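Local coordinates for alpha-n-acetylglucosaminidase family protein (Clostridium perfringens, PDB 4A41), which binds galactose through a family 32 carbohydrate-binding module, one part of a larger enzyme classed as an alpha-N-acetylglucosaminidase, at residues 34-39 against 59-63; 87-91 against 152-156; 99-105 against 140-146. All blocks are in the same frame, centred on the assembly; numbering follows the deposited sequence. Where two conformers were deposited one is given.

Overall arrangement
All three contacts belong to a single beta-sandwich module. Contact 2 is the most buried: it pairs strand 80-89 with strand 153-160, binds the calcium ion at its bulge and reaches the galactose through R91. Contact 1, partly buried, joins two loop-rich segments at the sugar end, and side chains as well as backbone supply its bonds. It meets contact 2 along strands 59-60 and 153-160, and both touch the galactose. Contact 3 lies in the other sheet and touches neither ligand. It is an antiparallel pairing broken by bulges at one end, with a largely apolar inner side and a mixed outer side of charged residues and V143. It meets contact 2 where Y88 reaches I99 and A152 packs on A144.

Contact 1. Residues 34-39 against 59-63; sequences ATSEHP and WHTKY. With GAL (beta-D-galactopyranose), chain C.
This contact builds one wall of the galactose site at the loop end of the beta-sandwich, where H38 backs the sugar-binding ring of Y63. The two rings lie in a face-to-face stack, centroids 3.5 Å apart and planes only 5° from parallel. On the outer faces of the pair, P39 CD lies against H38 near its rim and GAL C6 sits over the centre of Y63, 3.6 Å above its plane. The order is therefore proline, imidazole, phenol, sugar, with H38 as a second-shell support.

The stack is locked by a nearly straight bond: Y63 N donates to H38 ND1 over 3.1 Å (172°), slightly tilted from the imidazole plane, which makes ND1 an acceptor here. With CG of Y63 set between its backbone N and carbonyl carbon (chi1 58°), the phenol folds back over H38 instead of swinging away. Its hydroxyl bonds to E44, which also hydrogen-bonds the galactose.

H60 reaches the same sugar from another direction. Its ND1 donates in plane to a lone pair of T61 O at 2.8 Å, which fixes the turn of the ring and leaves H60 NE2 hydrogen-bonded to GAL O4, 2.7 Å away. Backbone bonding ties the loops together as well, with H38 N donating to H60 O at 2.8 Å.

Farther from the sugar, S36 grips the other segment twice. S36 OG accepts from K62 N at 2.9 Å and is also bonded to E67, while its carbonyl receives the indole of W59. That bond lies in both the indole and carbonyl planes, with W59 NE1 2.9 Å from S36 O, and A34 CB packs nearby, against the same W59 NE1.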
loop_
_atom_site.group_PDB
_atom_site.type_symbol
_atom_site.label_atom_id
_atom_site.label_comp_id
_atom_site.label_asym_id
_atom_site.label_seq_id
_atom_site.Cartn_x
_atom_site.Cartn_y
_atom_site.Cartn_z
ATOM N N ALA A 34 -2.821 -7.595 -4.588
ATOM C CA ALA A 34 -3.669 -6.427 -4.743
ATOM C C ALA A 34 -4.922 -6.802 -5.486
ATOM O O ALA A 34 -4.949 -7.781 -6.237
ATOM C CB ALA A 34 -2.934 -5.333 -5.500
ATOM N N THR A 35 -5.944 -5.993 -5.289
ATOM C CA THR A 35 -7.196 -6.230 -6.018
ATOM C C THR A 35 -7.058 -5.909 -7.500
ATOM O O THR A 35 -7.835 -6.409 -8.332
ATOM C CB THR A 35 -8.342 -5.454 -5.398
ATOM O OG1 THR A 35 -8.036 -4.058 -5.359
ATOM C CG2 THR A 35 -8.670 -6.017 -3.960
ATOM N N SER A 36 -6.098 -5.054 -7.827
ATOM C CA SER A 36 -5.849 -4.671 -9.208
ATOM C C SER A 36 -4.367 -4.369 -9.288
ATOM O O SER A 36 -3.844 -3.714 -8.414
ATOM C CB SER A 36 -6.653 -3.411 -9.507
ATOM O OG SER A 36 -6.456 -2.928 -10.816
ATOM N N GLU A 37 -3.707 -4.864 -10.329
ATOM C CA GLU A 37 -2.327 -4.491 -10.594
ATOM C C GLU A 37 -2.100 -4.433 -12.099
ATOM O O GLU A 37 -2.549 -5.304 -12.855
ATOM C CB GLU A 37 -1.327 -5.446 -9.905
ATOM C CG GLU A 37 -1.315 -6.867 -10.535
ATOM C CD GLU A 37 -0.380 -7.881 -9.863
ATOM O OE1 GLU A 37 0.253 -7.570 -8.836
ATOM O OE2 GLU A 37 -0.305 -9.044 -10.379
ATOM N N HIS A 38 -1.399 -3.404 -12.535
ATOM C CA HIS A 38 -0.974 -3.342 -13.929
ATOM C C HIS A 38 0.181 -4.315 -14.183
ATOM O O HIS A 38 1.067 -4.533 -13.322
ATOM C CB HIS A 38 -0.590 -1.898 -14.263
ATOM C CG HIS A 38 -0.632 -1.602 -15.721
ATOM N ND1 HIS A 38 -1.814 -1.372 -16.389
ATOM C CD2 HIS A 38 0.356 -1.522 -16.648
ATOM C CE1 HIS A 38 -1.552 -1.154 -17.671
ATOM N NE2 HIS A 38 -0.247 -1.248 -17.853
ATOM N N PRO A 39 0.210 -4.919 -15.381
ATOM C CA PRO A 39 1.301 -5.869 -15.634
ATOM C C PRO A 39 2.675 -5.191 -15.633
ATOM O O PRO A 39 2.765 -3.946 -15.585
ATOM C CB PRO A 39 0.963 -6.452 -17.032
ATOM C CG PRO A 39 -0.048 -5.523 -17.622
ATOM C CD PRO A 39 -0.801 -4.911 -16.455
ATOM N N TRP A 59 3.858 -0.327 -7.335
ATOM C CA TRP A 59 2.548 -0.938 -7.615
ATOM C C TRP A 59 1.700 0.136 -8.269
ATOM O O TRP A 59 1.779 1.315 -7.875
ATOM C CB TRP A 59 1.871 -1.357 -6.314
ATOM C CG TRP A 59 0.406 -1.653 -6.452
ATOM C CD1 TRP A 59 -0.168 -2.611 -7.239
ATOM C CD2 TRP A 59 -0.672 -0.981 -5.785
ATOM N NE1 TRP A 59 -1.542 -2.572 -7.112
ATOM C CE2 TRP A 59 -1.876 -1.594 -6.216
ATOM C CE3 TRP A 59 -0.739 0.074 -4.843
ATOM C CZ2 TRP A 59 -3.131 -1.182 -5.756
ATOM C CZ3 TRP A 59 -1.992 0.475 -4.370
ATOM C CH2 TRP A 59 -3.171 -0.166 -4.822
ATOM N N HIS A 60 0.914 -0.250 -9.260
ATOM C CA HIS A 60 -0.058 0.684 -9.862
ATOM C C HIS A 60 -1.291 -0.127 -10.219
ATOM O O HIS A 60 -1.179 -1.272 -10.715
ATOM C CB HIS A 60 0.544 1.298 -11.156
ATOM C CG HIS A 60 -0.161 2.520 -11.698
ATOM N ND1 HIS A 60 -1.447 2.497 -12.207
ATOM C CD2 HIS A 60 0.282 3.799 -11.856
ATOM C CE1 HIS A 60 -1.756 3.695 -12.675
ATOM N NE2 HIS A 60 -0.730 4.502 -12.475
ATOM N N THR A 61 -2.469 0.427 -9.965
ATOM C CA THR A 61 -3.701 -0.249 -10.344
ATOM C C THR A 61 -3.713 -0.474 -11.866
ATOM O O THR A 61 -3.086 0.279 -12.621
ATOM C CB THR A 61 -4.956 0.571 -9.919
ATOM O OG1 THR A 61 -4.787 1.949 -10.293
ATOM C CG2 THR A 61 -5.168 0.484 -8.378
ATOM N N LYS A 62 -4.451 -1.500 -12.294
ATOM C CA LYS A 62 -4.593 -1.831 -13.720
ATOM C C LYS A 62 -5.240 -0.701 -14.499
ATOM O O LYS A 62 -6.268 -0.156 -14.088
ATOM C CB LYS A 62 -5.420 -3.107 -13.875
ATOM C CG LYS A 62 -5.832 -3.466 -15.319
ATOM C CD LYS A 62 -4.613 -3.748 -16.171
ATOM C CE LYS A 62 -5.009 -4.342 -17.509
ATOM N NZ LYS A 62 -5.358 -5.771 -17.371
ATOM N N TYR A 63 -4.630 -0.351 -15.632
ATOM C CA TYR A 63 -5.242 0.637 -16.498
ATOM C C TYR A 63 -5.314 0.082 -17.935
ATOM O O TYR A 63 -4.908 -1.059 -18.179
ATOM C CB TYR A 63 -4.562 1.999 -16.353
ATOM C CG TYR A 63 -3.088 2.010 -16.636
ATOM C CD1 TYR A 63 -2.612 2.235 -17.932
ATOM C CD2 TYR A 63 -2.147 1.824 -15.607
ATOM C CE1 TYR A 63 -1.237 2.255 -18.189
ATOM C CE2 TYR A 63 -0.777 1.847 -15.856
ATOM C CZ TYR A 63 -0.330 2.081 -17.155
ATOM O OH TYR A 63 1.015 2.111 -17.430
HETATM C C1 GAL C . 1.194 7.361 -17.395
HETATM C C2 GAL C . 1.994 7.100 -16.132
HETATM C C3 GAL C . 1.686 5.669 -15.673
HETATM C C4 GAL C . 0.181 5.488 -15.524
HETATM C C5 GAL C . -0.510 5.852 -16.842
HETATM C C6 GAL C . -2.027 5.695 -16.753
HETATM O O1 GAL C . 1.413 8.695 -17.762
HETATM O O2 GAL C . 3.390 7.296 -16.349
HETATM O O3 GAL C . 2.400 5.442 -14.464
HETATM O O4 GAL C . -0.296 6.339 -14.462
HETATM O O5 GAL C . -0.184 7.203 -17.106
HETATM O O6 GAL C . -2.650 5.895 -18.022
#

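Contact 2. Residues 87-91 against 152-156; sequences TYLPR and ASAAE. With CA (calcium ion), chain B; GAL (beta-D-galactopyranose), chain C.
A classic beta bulge forms this buried contact, in the four-stranded sheet of the sandwich, where A155 and E156 both face L89 across the antiparallel strands 80-89 and 153-160. L89 O accepts two bonds, from A155 N at 2.8 Å and from E156 N at 3.2 Å, and L89 N donates back to E156 O.

Both residues of the bulge bind the calcium ion, A155 through its carbonyl O at 2.5 Å and E156 through OE2 at 2.4 Å. A bend at chi2 (-66°) carries the E156 carboxylate away from L89 to the metal, and its other oxygen is held by Q27. F49, D52, K54 and T57 complete the site.

Y88 turns its ring edge to S153 and A154, with A154 CB close to the ring plane. The hydroxyl donates to S153 O over 2.8 Å and is also hydrogen-bonded to I99 N, so one phenol oxygen bridges to the segment of contact 3.

Past L89 the chain leaves the sheet for the sugar. One water links R91 N to S153 OG, which also bonds to N96 O. The R91 side chain, kinked at chi3, presents the edge of its guanidinium to a single hydroxyl: both nitrogens donate to GAL O3, R91 NH1 at 2.9 Å and R91 NH2 at 2.8 Å.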
loop_
_atom_site.group_PDB
_atom_site.type_symbol
_atom_site.label_atom_id
_atom_site.label_comp_id
_atom_site.label_asym_id
_atom_site.label_seq_id
_atom_site.Cartn_x
_atom_site.Cartn_y
_atom_site.Cartn_z
ATOM N N THR A 87 4.150 3.238 6.681
ATOM C CA THR A 87 4.535 4.365 5.830
ATOM C C THR A 87 4.222 4.060 4.380
ATOM O O THR A 87 4.353 2.906 3.934
ATOM C CB THR A 87 6.028 4.755 5.983
ATOM O OG1 THR A 87 6.877 3.655 5.587
ATOM C CG2 THR A 87 6.331 5.180 7.457
ATOM N N TYR A 88 3.764 5.105 3.680
ATOM C CA TYR A 88 3.438 5.044 2.269
ATOM C C TYR A 88 4.348 6.025 1.554
ATOM O O TYR A 88 4.268 7.233 1.816
ATOM C CB TYR A 88 1.956 5.431 2.081
ATOM C CG TYR A 88 1.557 5.830 0.678
ATOM C CD1 TYR A 88 1.561 4.904 -0.359
ATOM C CD2 TYR A 88 1.196 7.143 0.397
ATOM C CE1 TYR A 88 1.180 5.277 -1.661
ATOM C CE2 TYR A 88 0.834 7.526 -0.916
ATOM C CZ TYR A 88 0.839 6.582 -1.928
ATOM O OH TYR A 88 0.472 6.911 -3.220
ATOM N N LEU A 89 5.208 5.507 0.669
ATOM C CA LEU A 89 6.057 6.348 -0.178
ATOM C C LEU A 89 5.475 6.367 -1.583
ATOM O O LEU A 89 5.403 5.325 -2.256
ATOM C CB LEU A 89 7.512 5.849 -0.204
ATOM C CG LEU A 89 8.461 6.693 -1.071
ATOM C CD1 LEU A 89 8.683 8.063 -0.404
ATOM C CD2 LEU A 89 9.793 5.963 -1.276
ATOM N N PRO A 90 5.010 7.546 -2.043
ATOM C CA PRO A 90 4.499 7.666 -3.398
ATOM C C PRO A 90 5.602 7.507 -4.425
ATOM O O PRO A 90 6.806 7.623 -4.111
ATOM C CB PRO A 90 4.031 9.131 -3.473
ATOM C CG PRO A 90 3.731 9.508 -2.029
ATOM C CD PRO A 90 4.792 8.774 -1.256
ATOM N N ARG A 91 5.165 7.252 -5.658
ATOM C CA ARG A 91 6.056 7.315 -6.817
ATOM C C ARG A 91 6.806 8.668 -6.857
ATOM O O ARG A 91 6.331 9.672 -6.297
ATOM C CB ARG A 91 5.233 7.113 -8.086
ATOM C CG ARG A 91 4.359 8.314 -8.454
ATOM C CD ARG A 91 3.429 8.020 -9.616
ATOM N NE ARG A 91 4.170 7.616 -10.813
ATOM C CZ ARG A 91 3.601 7.047 -11.880
ATOM N NH1 ARG A 91 2.285 6.857 -11.938
ATOM N NH2 ARG A 91 4.354 6.722 -12.937
ATOM N N ALA A 152 -4.460 4.248 -8.357
ATOM C CA ALA A 152 -3.689 4.189 -7.110
ATOM C C ALA A 152 -2.332 3.608 -7.392
ATOM O O ALA A 152 -2.196 2.650 -8.177
ATOM C CB ALA A 152 -4.418 3.369 -6.065
ATOM N N SER A 153 -1.319 4.177 -6.745
ATOM C CA SER A 153 0.037 3.648 -6.900
ATOM C C SER A 153 0.826 3.804 -5.614
ATOM O O SER A 153 0.439 4.573 -4.736
ATOM C CB SER A 153 0.780 4.307 -8.090
ATOM O OG SER A 153 0.899 5.712 -7.900
ATOM N N ALA A 154 1.918 3.043 -5.488
ATOM C CA ALA A 154 2.779 3.112 -4.291
ATOM C C ALA A 154 4.181 2.646 -4.631
ATOM O O ALA A 154 4.337 1.556 -5.196
ATOM C CB ALA A 154 2.200 2.230 -3.147
ATOM N N ALA A 155 5.182 3.467 -4.302
ATOM C CA ALA A 155 6.573 3.070 -4.572
ATOM C C ALA A 155 7.062 2.097 -3.522
ATOM O O ALA A 155 7.622 1.062 -3.865
ATOM C CB ALA A 155 7.497 4.289 -4.639
ATOM N N GLU A 156 6.838 2.426 -2.244
ATOM C CA GLU A 156 7.301 1.574 -1.141
ATOM C C GLU A 156 6.338 1.666 0.015
ATOM O O GLU A 156 5.973 2.757 0.439
ATOM C CB GLU A 156 8.710 1.978 -0.644
ATOM C CG GLU A 156 9.839 1.634 -1.597
ATOM C CD GLU A 156 10.000 0.136 -1.736
ATOM O OE1 GLU A 156 10.228 -0.540 -0.718
ATOM O OE2 GLU A 156 9.953 -0.390 -2.863
HETATM CA CA CA B . 9.287 -0.221 -5.139
HETATM C C1 GAL C . 1.194 7.361 -17.395
HETATM C C2 GAL C . 1.994 7.100 -16.132
HETATM C C3 GAL C . 1.686 5.669 -15.673
HETATM C C4 GAL C . 0.181 5.488 -15.524
HETATM C C5 GAL C . -0.510 5.852 -16.842
HETATM C C6 GAL C . -2.027 5.695 -16.753
HETATM O O1 GAL C . 1.413 8.695 -17.762
HETATM O O2 GAL C . 3.390 7.296 -16.349
HETATM O O3 GAL C . 2.400 5.442 -14.464
HETATM O O4 GAL C . -0.296 6.339 -14.462
HETATM O O5 GAL C . -0.184 7.203 -17.106
HETATM O O6 GAL C . -2.650 5.895 -18.022
HETATM O O HOH W 1 7.505 3.319 2.883
HETATM O O HOH W 2 2.386 7.002 -5.815
#

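Contact 3. Residues 99-105 against 140-146; sequences ITKYELH and VKLVALE
The H105 imidazole has V143 CG2 over one face, in a CH-pi contact 3.9 Å from the ring centroid and 17° off the normal. At its edge, H105 NE2 donates in the ring plane to the anti lone pair of E103 OE1 at 2.8 Å, and a water links ND1 to K141 NZ. Two residues apart on the same strand face, E103 and H105 lean the same way (chi1 near -57° in both), and the extended E103 chain brings OE1 to the ring edge. On the other side of the sheet the Y102 ring stacks on W121.

This is the pairing of the central strand 139-144 and its neighbour 102-107 in the five-stranded antiparallel sheet of the sandwich. E103 with V143 and H105 with K141 are hydrogen-bonded pairs; Y102 with A144 and L104 with L142 are non-hydrogen-bonded pairs. L104 and L142 turn inward toward F86 of the opposing sheet. There L104 CD1 lies 3.6 Å from V140 CG1, and I99 CD1 meets L142 CD2 tip to tip at 3.8 Å.

Where both segments turn their corners, two classic bulges interlock. E146 O takes bonds from T100 N and K101 N, both above its carbonyl plane, on one face; K101 O takes them from L145 N at 2.8 Å and E146 N at 3.2 Å. One water bridges K101 NZ to E146 OE2, and another joins T100 OG1 to E146 OE1.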
loop_
_atom_site.group_PDB
_atom_site.type_symbol
_atom_site.label_atom_id
_atom_site.label_comp_id
_atom_site.label_asym_id
_atom_site.label_seq_id
_atom_site.Cartn_x
_atom_site.Cartn_y
_atom_site.Cartn_z
ATOM N N ILE A 99 -2.036 8.474 -3.602
ATOM C CA ILE A 99 -3.269 8.189 -2.887
ATOM C C ILE A 99 -3.632 9.383 -2.004
ATOM O O ILE A 99 -2.803 9.845 -1.218
ATOM C CB ILE A 99 -3.132 6.884 -2.061
ATOM C CG1 ILE A 99 -2.913 5.701 -2.984
ATOM C CG2 ILE A 99 -4.366 6.694 -1.144
ATOM C CD1 ILE A 99 -2.443 4.410 -2.271
ATOM N N THR A 100 -4.864 9.865 -2.133
ATOM C CA THR A 100 -5.251 11.082 -1.397
ATOM C C THR A 100 -6.377 10.853 -0.403
ATOM O O THR A 100 -6.635 11.707 0.443
ATOM C CB THR A 100 -5.635 12.208 -2.355
ATOM O OG1 THR A 100 -6.649 11.718 -3.229
ATOM C CG2 THR A 100 -4.390 12.660 -3.170
ATOM N N LYS A 101 -7.048 9.708 -0.499
ATOM C CA LYS A 101 -8.014 9.333 0.535
ATOM C C LYS A 101 -7.857 7.826 0.753
ATOM O O LYS A 101 -7.914 7.034 -0.188
ATOM C CB LYS A 101 -9.448 9.671 0.102
ATOM C CG LYS A 101 -10.459 9.491 1.237
ATOM C CD LYS A 101 -11.888 9.779 0.778
ATOM C CE LYS A 101 -12.754 9.934 2.024
ATOM N NZ LYS A 101 -14.179 10.311 1.775
ATOM N N TYR A 102 -7.638 7.436 2.010
ATOM C CA TYR A 102 -7.214 6.055 2.311
ATOM C C TYR A 102 -7.950 5.501 3.524
ATOM O O TYR A 102 -8.506 6.258 4.347
ATOM C CB TYR A 102 -5.698 6.004 2.622
ATOM C CG TYR A 102 -5.386 6.739 3.903
ATOM C CD1 TYR A 102 -5.466 6.111 5.166
ATOM C CD2 TYR A 102 -5.074 8.089 3.863
ATOM C CE1 TYR A 102 -5.224 6.861 6.346
ATOM C CE2 TYR A 102 -4.827 8.815 5.016
ATOM C CZ TYR A 102 -4.901 8.212 6.241
ATOM O OH TYR A 102 -4.635 9.004 7.358
ATOM N N GLU A 103 -7.921 4.171 3.625
ATOM C CA GLU A 103 -8.156 3.453 4.889
ATOM C C GLU A 103 -7.008 2.472 5.042
ATOM O O GLU A 103 -6.472 1.960 4.030
ATOM C CB GLU A 103 -9.490 2.716 4.865
ATOM C CG GLU A 103 -10.637 3.651 4.602
ATOM C CD GLU A 103 -11.998 3.021 4.797
ATOM O OE1 GLU A 103 -12.120 1.795 5.063
ATOM O OE2 GLU A 103 -12.978 3.779 4.645
ATOM N N LEU A 104 -6.641 2.193 6.285
ATOM C CA LEU A 104 -5.706 1.114 6.605
ATOM C C LEU A 104 -6.464 0.083 7.418
ATOM O O LEU A 104 -7.120 0.434 8.411
ATOM C CB LEU A 104 -4.504 1.662 7.371
ATOM C CG LEU A 104 -3.356 0.654 7.439
ATOM C CD1 LEU A 104 -2.577 0.532 6.120
ATOM C CD2 LEU A 104 -2.416 1.015 8.564
ATOM N N HIS A 105 -6.413 -1.160 6.968
ATOM C CA HIS A 105 -7.080 -2.287 7.646
ATOM C C HIS A 105 -6.055 -3.348 8.030
ATOM O O HIS A 105 -4.995 -3.446 7.414
ATOM C CB HIS A 105 -8.134 -2.982 6.745
ATOM C CG HIS A 105 -9.212 -2.080 6.199
ATOM N ND1 HIS A 105 -10.185 -2.549 5.339
ATOM C CD2 HIS A 105 -9.477 -0.761 6.379
ATOM C CE1 HIS A 105 -10.993 -1.553 5.001
ATOM N NE2 HIS A 105 -10.585 -0.456 5.615
ATOM N N VAL A 140 -1.716 -6.509 6.472
ATOM C CA VAL A 140 -2.082 -5.101 6.447
ATOM C C VAL A 140 -2.541 -4.722 5.050
ATOM O O VAL A 140 -1.862 -5.035 4.080
ATOM C CB VAL A 140 -0.877 -4.203 6.859
ATOM C CG1 VAL A 140 -1.226 -2.712 6.774
ATOM C CG2 VAL A 140 -0.412 -4.564 8.255
ATOM N N LYS A 141 -3.690 -4.055 4.971
ATOM C CA LYS A 141 -4.299 -3.713 3.693
ATOM C C LYS A 141 -4.412 -2.197 3.615
ATOM O O LYS A 141 -5.036 -1.526 4.460
ATOM C CB LYS A 141 -5.679 -4.371 3.526
ATOM C CG LYS A 141 -6.404 -3.917 2.242
ATOM C CD LYS A 141 -7.863 -4.394 2.157
ATOM C CE LYS A 141 -7.998 -5.902 2.208
ATOM N NZ LYS A 141 -9.453 -6.234 1.950
ATOM N N LEU A 142 -3.805 -1.640 2.587
ATOM C CA LEU A 142 -3.974 -0.220 2.278
ATOM C C LEU A 142 -5.049 -0.046 1.196
ATOM O O LEU A 142 -4.897 -0.558 0.075
ATOM C CB LEU A 142 -2.664 0.431 1.807
ATOM C CG LEU A 142 -2.777 1.909 1.400
ATOM C CD1 LEU A 142 -3.175 2.809 2.554
ATOM C CD2 LEU A 142 -1.428 2.347 0.787
ATOM N N VAL A 143 -6.145 0.612 1.576
ATOM C CA VAL A 143 -7.286 0.847 0.673
ATOM C C VAL A 143 -7.175 2.273 0.123
ATOM O O VAL A 143 -7.172 3.268 0.853
ATOM C CB VAL A 143 -8.646 0.673 1.393
ATOM C CG1 VAL A 143 -9.787 0.887 0.411
ATOM C CG2 VAL A 143 -8.759 -0.681 2.086
ATOM N N ALA A 144 -7.053 2.356 -1.199
ATOM C CA ALA A 144 -7.107 3.647 -1.920
ATOM C C ALA A 144 -8.540 3.976 -2.332
ATOM O O ALA A 144 -9.080 3.358 -3.244
ATOM C CB ALA A 144 -6.216 3.584 -3.166
ATOM N N LEU A 145 -9.143 4.922 -1.612
ATOM C CA LEU A 145 -10.510 5.357 -1.917
ATOM C C LEU A 145 -10.468 6.343 -3.061
ATOM O O LEU A 145 -11.363 6.352 -3.924
ATOM C CB LEU A 145 -11.156 6.012 -0.688
ATOM C CG LEU A 145 -11.385 5.079 0.517
ATOM C CD1 LEU A 145 -12.001 5.825 1.681
ATOM C CD2 LEU A 145 -12.205 3.862 0.134
ATOM N N GLU A 146 -9.437 7.184 -3.041
ATOM C CA GLU A 146 -9.218 8.203 -4.087
ATOM C C GLU A 146 -7.739 8.343 -4.348
ATOM O O GLU A 146 -6.936 8.212 -3.410
ATOM C CB GLU A 146 -9.802 9.563 -3.683
ATOM C CG GLU A 146 -11.304 9.477 -3.396
ATOM C CD GLU A 146 -11.970 10.792 -3.039
ATOM O OE1 GLU A 146 -11.312 11.851 -2.968
ATOM O OE2 GLU A 146 -13.208 10.758 -2.848
HETATM O O HOH W 3 -8.989 12.790 -2.429
HETATM O O HOH W 4 -14.261 11.859 -0.594
HETATM O O HOH W 5 -11.051 -4.662 3.808
#